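Local coordinates for kallistatin (Homo sapiens, PDB 6F4V), which inhibits tissue kallikrein as a serpin, forming a stable equimolar complex with the protease while a small C-terminal fragment is released by cleavage at the reactive site, at residues L103-K108 and V159-V164; K108-T113 and A119-T124. One frame throughout, in Å; residues are numbered along the deposited sequence.

Contact 1. Residues L103-K108 and V159-V164; sequences LKFLAK and VLMVLV
L103 meets L160 methyl to methyl where the loop leading into helix 107-117 passes the first residues of strand 159-172. With CG of L103 anti to the backbone N (chi1 -168°), the isobutyl group swings beside the carbonyl carbon, and its CD2 comes to 3.8 Å from CD1 of L160; the two side chains cross at about a right angle. The same CD2 also rests over one face of the F105 ring, 3.6 Å above its plane and displaced toward the rim. One leucine branch thus serves two apolar neighbours.

Two residues on, F105 reaches the strand with the far end of its ring. CZ stands 3.4 Å from the backbone O of L160, and that oxygen lies at the ring edge, in its plane, where it faces the slightly positive C-H rim. Next to it, CE2 of F105 approaches CB of M161 obliquely at 4.1 Å. M161 runs out extended from a CG anti to the backbone N (chi1 -176°), which puts SD beside the ring, 5.2 Å from the F105 centroid, in an oblique Met-aromatic contact. L99 of strand 89-100 touches both F105 and M161. Opposite I339, L160 and M161 form a classic bulge where their strand pairs with strand 328-340, whose alanine-rich sequence and central place are consistent with the reactive loop inserted into the main serpin sheet.

L106 then takes the N-cap position and the helix begins. Apolar packing joins these two segments, while the loop's polar bonds go to I305, T306 and Q308; leucine, phenylalanine and methionine suit a largely buried seam that asks for no polar partner from their side chains.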
ATOM      1  N   LEU A 103      -3.016  15.456 -27.787  1.00 59.88           N
ATOM      2  CA  LEU A 103      -2.498  14.220 -28.349  1.00 57.24           C
ATOM      3  C   LEU A 103      -3.601  13.199 -28.660  1.00 55.89           C
ATOM      4  O   LEU A 103      -4.639  13.154 -27.983  1.00 56.12           O
ATOM      5  CB  LEU A 103      -1.492  13.641 -27.350  1.00 58.75           C
ATOM      6  CG  LEU A 103      -0.557  12.495 -27.735  1.00 59.35           C
ATOM      7  CD1 LEU A 103       0.593  13.017 -28.580  1.00 60.43           C
ATOM      8  CD2 LEU A 103      -0.023  11.819 -26.481  1.00 59.70           C
ATOM      9  N   LYS A 104      -3.374  12.391 -29.694  1.00 53.20           N
ATOM     10  CA  LYS A 104      -4.289  11.303 -30.054  1.00 51.29           C
ATOM     11  C   LYS A 104      -3.827  10.040 -29.321  1.00 47.09           C
ATOM     12  O   LYS A 104      -2.759   9.480 -29.627  1.00 45.25           O
ATOM     13  CB  LYS A 104      -4.300  11.069 -31.572  1.00 53.55           C
ATOM     14  CG  LYS A 104      -5.321  10.046 -32.069  1.00 56.78           C
ATOM     15  CD  LYS A 104      -6.737  10.329 -31.559  1.00 58.85           C
ATOM     16  CE  LYS A 104      -7.818   9.771 -32.469  1.00 60.89           C
ATOM     17  NZ  LYS A 104      -7.898   8.287 -32.410  1.00 61.95           N
ATOM     18  N   PHE A 105      -4.626   9.608 -28.353  1.00 43.08           N
ATOM     19  CA  PHE A 105      -4.338   8.379 -27.607  1.00 40.86           C
ATOM     20  C   PHE A 105      -4.988   7.209 -28.313  1.00 39.82           C
ATOM     21  O   PHE A 105      -6.045   7.369 -28.937  1.00 41.09           O
ATOM     22  CB  PHE A 105      -4.832   8.487 -26.172  1.00 38.81           C
ATOM     23  CG  PHE A 105      -4.041   9.474 -25.357  1.00 37.34           C
ATOM     24  CD1 PHE A 105      -4.397  10.814 -25.334  1.00 37.41           C
ATOM     25  CD2 PHE A 105      -2.918   9.065 -24.653  1.00 36.70           C
ATOM     26  CE1 PHE A 105      -3.663  11.729 -24.597  1.00 37.51           C
ATOM     27  CE2 PHE A 105      -2.177   9.969 -23.914  1.00 36.62           C
ATOM     28  CZ  PHE A 105      -2.544  11.303 -23.885  1.00 37.78           C
ATOM     29  N   LEU A 106      -4.339   6.048 -28.238  1.00 36.55           N
ATOM     30  CA  LEU A 106      -4.853   4.855 -28.883  1.00 37.49           C
ATOM     31  C   LEU A 106      -6.091   4.397 -28.145  1.00 36.28           C
ATOM     32  O   LEU A 106      -6.059   4.247 -26.923  1.00 34.87           O
ATOM     33  CB  LEU A 106      -3.799   3.752 -28.945  1.00 38.06           C
ATOM     34  CG  LEU A 106      -2.661   4.023 -29.927  1.00 39.83           C
ATOM     35  CD1 LEU A 106      -1.516   3.064 -29.689  1.00 40.36           C
ATOM     36  CD2 LEU A 106      -3.124   3.939 -31.377  1.00 41.37           C
ATOM     37  N   ALA A 107      -7.184   4.216 -28.897  1.00 35.40           N
ATOM     38  CA  ALA A 107      -8.486   3.833 -28.333  1.00 35.56           C
ATOM     39  C   ALA A 107      -8.427   2.499 -27.559  1.00 34.83           C
ATOM     40  O   ALA A 107      -9.134   2.326 -26.573  1.00 33.38           O
ATOM     41  CB  ALA A 107      -9.546   3.754 -29.428  1.00 36.79           C
ATOM     42  N   LYS A 108      -7.593   1.573 -28.016  1.00 35.49           N
ATOM     43  CA  LYS A 108      -7.446   0.281 -27.346  1.00 37.88           C
ATOM     44  C   LYS A 108      -6.940   0.436 -25.916  1.00 36.38           C
ATOM     45  O   LYS A 108      -7.473  -0.161 -24.991  1.00 34.78           O
ATOM     46  CB  LYS A 108      -6.492  -0.616 -28.123  1.00 40.89           C
ATOM     47  CG  LYS A 108      -6.398  -2.036 -27.594  1.00 44.01           C
ATOM     48  CD  LYS A 108      -5.278  -2.800 -28.295  1.00 47.09           C
ATOM     49  CE  LYS A 108      -5.486  -4.307 -28.151  1.00 49.40           C
ATOM     50  NZ  LYS A 108      -5.740  -4.719 -26.739  1.00 50.46           N
ATOM     51  N   VAL A 159       5.291  16.580 -20.341  1.00 41.39           N
ATOM     52  CA  VAL A 159       4.425  15.458 -19.972  1.00 40.22           C
ATOM     53  C   VAL A 159       3.158  15.492 -20.812  1.00 40.27           C
ATOM     54  O   VAL A 159       2.596  16.561 -21.030  1.00 41.84           O
ATOM     55  CB  VAL A 159       4.098  15.494 -18.461  1.00 39.90           C
ATOM     56  CG1 VAL A 159       2.968  14.534 -18.100  1.00 38.77           C
ATOM     57  CG2 VAL A 159       5.353  15.186 -17.662  1.00 39.81           C
ATOM     58  N   LEU A 160       2.724  14.327 -21.292  1.00 38.73           N
ATOM     59  CA  LEU A 160       1.481  14.191 -22.054  1.00 39.20           C
ATOM     60  C   LEU A 160       0.419  13.321 -21.374  1.00 36.09           C
ATOM     61  O   LEU A 160      -0.715  13.262 -21.839  1.00 34.02           O
ATOM     62  CB  LEU A 160       1.799  13.606 -23.430  1.00 42.08           C
ATOM     63  CG  LEU A 160       2.833  14.384 -24.272  1.00 46.26           C
ATOM     64  CD1 LEU A 160       3.246  13.529 -25.469  1.00 47.28           C
ATOM     65  CD2 LEU A 160       2.309  15.754 -24.722  1.00 46.75           C
ATOM     66  N   MET A 161       0.784  12.625 -20.291  1.00 34.53           N
ATOM     67  CA  MET A 161      -0.199  11.830 -19.558  1.00 32.67           C
ATOM     68  C   MET A 161       0.284  11.590 -18.137  1.00 30.81           C
ATOM     69  O   MET A 161       1.458  11.360 -17.912  1.00 29.30           O
ATOM     70  CB  MET A 161      -0.449  10.480 -20.261  1.00 33.76           C
ATOM     71  CG  MET A 161      -1.530   9.629 -19.621  1.00 35.39           C
ATOM     72  SD  MET A 161      -1.613   7.977 -20.348  1.00 38.51           S
ATOM     73  CE  MET A 161      -0.506   7.090 -19.245  1.00 38.81           C
ATOM     74  N   VAL A 162      -0.644  11.638 -17.190  1.00 30.51           N
ATOM     75  CA  VAL A 162      -0.362  11.192 -15.841  1.00 29.71           C
ATOM     76  C   VAL A 162      -1.417  10.159 -15.469  1.00 29.36           C
ATOM     77  O   VAL A 162      -2.621  10.427 -15.553  1.00 29.08           O
ATOM     78  CB  VAL A 162      -0.359  12.345 -14.832  1.00 29.73           C
ATOM     79  CG1 VAL A 162      -0.140  11.811 -13.420  1.00 29.23           C
ATOM     80  CG2 VAL A 162       0.715  13.346 -15.183  1.00 30.38           C
ATOM     81  N   LEU A 163      -0.939   8.976 -15.096  1.00 28.84           N
ATOM     82  CA  LEU A 163      -1.769   7.920 -14.559  1.00 29.15           C
ATOM     83  C   LEU A 163      -1.779   8.068 -13.054  1.00 29.29           C
ATOM     84  O   LEU A 163      -0.746   8.337 -12.446  1.00 27.93           O
ATOM     85  CB  LEU A 163      -1.152   6.594 -14.951  1.00 31.08           C
ATOM     86  CG  LEU A 163      -1.737   5.301 -14.459  1.00 32.73           C
ATOM     87  CD1 LEU A 163      -1.478   4.223 -15.527  1.00 35.14           C
ATOM     88  CD2 LEU A 163      -1.206   4.870 -13.094  1.00 33.54           C
ATOM     89  N   VAL A 164      -2.948   7.895 -12.446  1.00 28.94           N
ATOM     90  CA  VAL A 164      -3.036   7.833 -11.006  1.00 28.99           C
ATOM     91  C   VAL A 164      -3.977   6.749 -10.543  1.00 27.51           C
ATOM     92  O   VAL A 164      -4.950   6.378 -11.227  1.00 26.18           O
ATOM     93  CB  VAL A 164      -3.436   9.169 -10.333  1.00 31.00           C
ATOM     94  CG1 VAL A 164      -2.593  10.307 -10.843  1.00 32.28           C
ATOM     95  CG2 VAL A 164      -4.902   9.482 -10.530  1.00 33.64           C
TER

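Contact 2. Residues K108-T113 and A119-T124; sequences KFLNDT and AKLFHT
Helix 107-117 and strand 120-124 are the last two elements of a beta-alpha-beta unit that starts with strand 89-100, and this contact spans the end of the helix and the short link to the strand. The backbone closes it: A119 N donates to T113 O over 3.1 Å in a nearly straight bond (170° at the hydrogen), although the donor stands 41° out of the carbonyl plane. The methyl of A119 tucks in beside the same residue, its CB 3.5 Å from T113 O and 3.8 Å from T113 OG1; a small side chain fits so close an approach.

T113 holds its hydroxyl between the backbone N and the carbonyl carbon (chi1 63°), a setting that lets OG1 donate to L110 O at 2.9 Å, one turn back in the helix. Its CG2 lies over one face of the F109 ring, 3.7 Å above the plane and displaced toward the rim. A valine here would probably leave L110 O without its hydroxyl donor and the side chain without the bond that fixes its rotation. One turn earlier, L110 CD1 meets L121 CD1 at 4.3 Å, a looser touch of branched apolar ends.

The helix lies over the sheet edge: F109 and T113 pack on L97 and L110 on L99, while L121 of the outermost strand also reaches L97. Backbone bonds from K120, F122 and T124 join that strand in parallel to strand 89-100.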
ATOM      1  N   LYS A 108      -7.593   1.573 -28.016  1.00 35.49           N
ATOM      2  CA  LYS A 108      -7.446   0.281 -27.346  1.00 37.88           C
ATOM      3  C   LYS A 108      -6.940   0.436 -25.916  1.00 36.38           C
ATOM      4  O   LYS A 108      -7.473  -0.161 -24.991  1.00 34.78           O
ATOM      5  CB  LYS A 108      -6.492  -0.616 -28.123  1.00 40.89           C
ATOM      6  CG  LYS A 108      -6.398  -2.036 -27.594  1.00 44.01           C
ATOM      7  CD  LYS A 108      -5.278  -2.800 -28.295  1.00 47.09           C
ATOM      8  CE  LYS A 108      -5.486  -4.307 -28.151  1.00 49.40           C
ATOM      9  NZ  LYS A 108      -5.740  -4.719 -26.739  1.00 50.46           N
ATOM     10  N   PHE A 109      -5.899   1.247 -25.755  1.00 34.93           N
ATOM     11  CA  PHE A 109      -5.367   1.538 -24.432  1.00 33.83           C
ATOM     12  C   PHE A 109      -6.420   2.178 -23.547  1.00 33.79           C
ATOM     13  O   PHE A 109      -6.648   1.740 -22.410  1.00 32.12           O
ATOM     14  CB  PHE A 109      -4.139   2.448 -24.569  1.00 33.29           C
ATOM     15  CG  PHE A 109      -3.618   2.962 -23.270  1.00 33.05           C
ATOM     16  CD1 PHE A 109      -3.027   2.094 -22.342  1.00 32.63           C
ATOM     17  CD2 PHE A 109      -3.718   4.326 -22.942  1.00 32.98           C
ATOM     18  CE1 PHE A 109      -2.540   2.568 -21.132  1.00 31.82           C
ATOM     19  CE2 PHE A 109      -3.236   4.791 -21.725  1.00 32.96           C
ATOM     20  CZ  PHE A 109      -2.646   3.917 -20.825  1.00 31.87           C
ATOM     21  N   LEU A 110      -7.092   3.203 -24.069  1.00 33.91           N
ATOM     22  CA  LEU A 110      -8.092   3.890 -23.267  1.00 35.23           C
ATOM     23  C   LEU A 110      -9.229   2.923 -22.884  1.00 35.78           C
ATOM     24  O   LEU A 110      -9.620   2.866 -21.730  1.00 35.07           O
ATOM     25  CB  LEU A 110      -8.635   5.121 -23.987  1.00 35.97           C
ATOM     26  CG  LEU A 110      -7.632   6.232 -24.323  1.00 36.31           C
ATOM     27  CD1 LEU A 110      -8.378   7.385 -24.998  1.00 37.67           C
ATOM     28  CD2 LEU A 110      -6.917   6.714 -23.069  1.00 36.13           C
ATOM     29  N   ASN A 111      -9.699   2.149 -23.857  1.00 37.14           N
ATOM     30  CA  ASN A 111     -10.766   1.165 -23.641  1.00 39.66           C
ATOM     31  C   ASN A 111     -10.380   0.110 -22.566  1.00 37.25           C
ATOM     32  O   ASN A 111     -11.167  -0.172 -21.665  1.00 35.18           O
ATOM     33  CB  ASN A 111     -11.112   0.473 -24.965  1.00 42.86           C
ATOM     34  CG  ASN A 111     -12.314  -0.454 -24.848  1.00 47.22           C
ATOM     35  OD1 ASN A 111     -13.293  -0.115 -24.181  1.00 53.18           O
ATOM     36  ND2 ASN A 111     -12.257  -1.621 -25.511  1.00 48.48           N
ATOM     37  N   ASP A 112      -9.179  -0.452 -22.690  1.00 35.87           N
ATOM     38  CA  ASP A 112      -8.655  -1.452 -21.733  1.00 36.11           C
ATOM     39  C   ASP A 112      -8.564  -0.878 -20.309  1.00 35.23           C
ATOM     40  O   ASP A 112      -8.978  -1.539 -19.348  1.00 33.99           O
ATOM     41  CB  ASP A 112      -7.265  -1.979 -22.150  1.00 36.91           C
ATOM     42  CG  ASP A 112      -7.280  -2.883 -23.402  1.00 39.22           C
ATOM     43  OD1 ASP A 112      -8.340  -3.282 -23.892  1.00 39.33           O
ATOM     44  OD2 ASP A 112      -6.170  -3.193 -23.895  1.00 40.64           O
ATOM     45  N   THR A 113      -8.050   0.350 -20.156  1.00 33.50           N
ATOM     46  CA  THR A 113      -7.947   0.934 -18.810  1.00 33.72           C
ATOM     47  C   THR A 113      -9.318   1.178 -18.168  1.00 34.05           C
ATOM     48  O   THR A 113      -9.496   1.004 -16.953  1.00 33.01           O
ATOM     49  CB  THR A 113      -7.142   2.249 -18.746  1.00 33.71           C
ATOM     50  OG1 THR A 113      -7.790   3.270 -19.524  1.00 34.67           O
ATOM     51  CG2 THR A 113      -5.713   2.030 -19.224  1.00 33.19           C
ATOM     52  N   ALA A 119     -10.795   3.179 -15.081  1.00 34.34           N
ATOM     53  CA  ALA A 119     -10.099   4.458 -15.146  1.00 35.08           C
ATOM     54  C   ALA A 119     -11.083   5.574 -15.589  1.00 35.99           C
ATOM     55  O   ALA A 119     -11.830   5.383 -16.530  1.00 36.11           O
ATOM     56  CB  ALA A 119      -8.923   4.363 -16.113  1.00 34.27           C
ATOM     57  N   LYS A 120     -11.117   6.674 -14.857  1.00 36.40           N
ATOM     58  CA  LYS A 120     -11.797   7.885 -15.294  1.00 37.87           C
ATOM     59  C   LYS A 120     -10.842   8.666 -16.182  1.00 37.05           C
ATOM     60  O   LYS A 120      -9.681   8.817 -15.835  1.00 35.70           O
ATOM     61  CB  LYS A 120     -12.164   8.751 -14.094  1.00 39.42           C
ATOM     62  CG  LYS A 120     -13.274   8.209 -13.208  1.00 42.78           C
ATOM     63  CD  LYS A 120     -13.543   9.212 -12.082  1.00 45.64           C
ATOM     64  CE  LYS A 120     -14.936   9.089 -11.467  0.76 47.46           C
ATOM     65  NZ  LYS A 120     -14.964   8.074 -10.380  0.79 48.05           N
ATOM     66  N   LEU A 121     -11.325   9.191 -17.308  1.00 36.20           N
ATOM     67  CA  LEU A 121     -10.479   9.986 -18.190  1.00 38.02           C
ATOM     68  C   LEU A 121     -10.727  11.476 -17.976  1.00 39.50           C
ATOM     69  O   LEU A 121     -11.872  11.921 -17.963  1.00 40.79           O
ATOM     70  CB  LEU A 121     -10.741   9.635 -19.648  1.00 39.18           C
ATOM     71  CG  LEU A 121     -10.677   8.156 -20.019  1.00 39.70           C
ATOM     72  CD1 LEU A 121     -10.858   8.013 -21.526  1.00 40.72           C
ATOM     73  CD2 LEU A 121      -9.392   7.494 -19.542  1.00 39.10           C
ATOM     74  N   PHE A 122      -9.658  12.226 -17.787  1.00 38.54           N
ATOM     75  CA  PHE A 122      -9.717  13.666 -17.705  1.00 40.76           C
ATOM     76  C   PHE A 122      -8.801  14.235 -18.765  1.00 41.78           C
ATOM     77  O   PHE A 122      -7.753  13.646 -19.079  1.00 41.66           O
ATOM     78  CB  PHE A 122      -9.260  14.147 -16.341  1.00 41.88           C
ATOM     79  CG  PHE A 122     -10.108  13.665 -15.215  1.00 43.26           C
ATOM     80  CD1 PHE A 122     -11.310  14.307 -14.905  1.00 46.10           C
ATOM     81  CD2 PHE A 122      -9.715  12.569 -14.452  1.00 42.83           C
ATOM     82  CE1 PHE A 122     -12.105  13.856 -13.844  1.00 46.65           C
ATOM     83  CE2 PHE A 122     -10.498  12.115 -13.402  1.00 43.69           C
ATOM     84  CZ  PHE A 122     -11.697  12.755 -13.098  1.00 45.90           C
ATOM     85  N   HIS A 123      -9.183  15.380 -19.316  1.00 43.12           N
ATOM     86  CA  HIS A 123      -8.316  16.079 -20.244  1.00 44.87           C
ATOM     87  C   HIS A 123      -7.720  17.305 -19.542  1.00 44.64           C
ATOM     88  O   HIS A 123      -8.368  17.911 -18.691  1.00 46.66           O
ATOM     89  CB  HIS A 123      -9.081  16.372 -21.538  1.00 47.00           C
ATOM     90  CG  HIS A 123      -9.402  15.133 -22.313  1.00 47.78           C
ATOM     91  ND1 HIS A 123      -8.566  14.629 -23.290  1.00 49.67           N
ATOM     92  CD2 HIS A 123     -10.429  14.254 -22.208  1.00 48.31           C
ATOM     93  CE1 HIS A 123      -9.089  13.519 -23.785  1.00 48.99           C
ATOM     94  NE2 HIS A 123     -10.214  13.266 -23.138  1.00 49.32           N
ATOM     95  N   THR A 124      -6.449  17.587 -19.814  1.00 43.70           N
ATOM     96  CA  THR A 124      -5.770  18.730 -19.209  1.00 46.15           C
ATOM     97  C   THR A 124      -4.709  19.298 -20.146  1.00 46.46           C
ATOM     98  O   THR A 124      -4.234  18.624 -21.069  1.00 45.16           O
ATOM     99  CB  THR A 124      -5.149  18.371 -17.831  1.00 46.65           C
ATOM    100  OG1 THR A 124      -4.613  19.551 -17.198  1.00 48.64           O
ATOM    101  CG2 THR A 124      -4.050  17.322 -17.977  1.00 45.86           C
TER

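Overall arrangement
Contact 2 is nested along the chain inside the loop that contact 1 closes, and their centres lie about 7 Å apart. Their ranges join at K108, as the loop of contact 1 runs straight into the helix of contact 2. The two also touch directly: M161 SD packs 3.8 Å from F109 CE2, and F105 CB lies 3.9 Å from L110 CD1, so the apolar side chains of the two contacts pack against each other. Both reach the same large mixed sheet, contact 1 at strand 159-172 and contact 2 at edge strand 120-124, with strand 89-100 between them. Neither includes a residue of the glycan pocket or the sodium site.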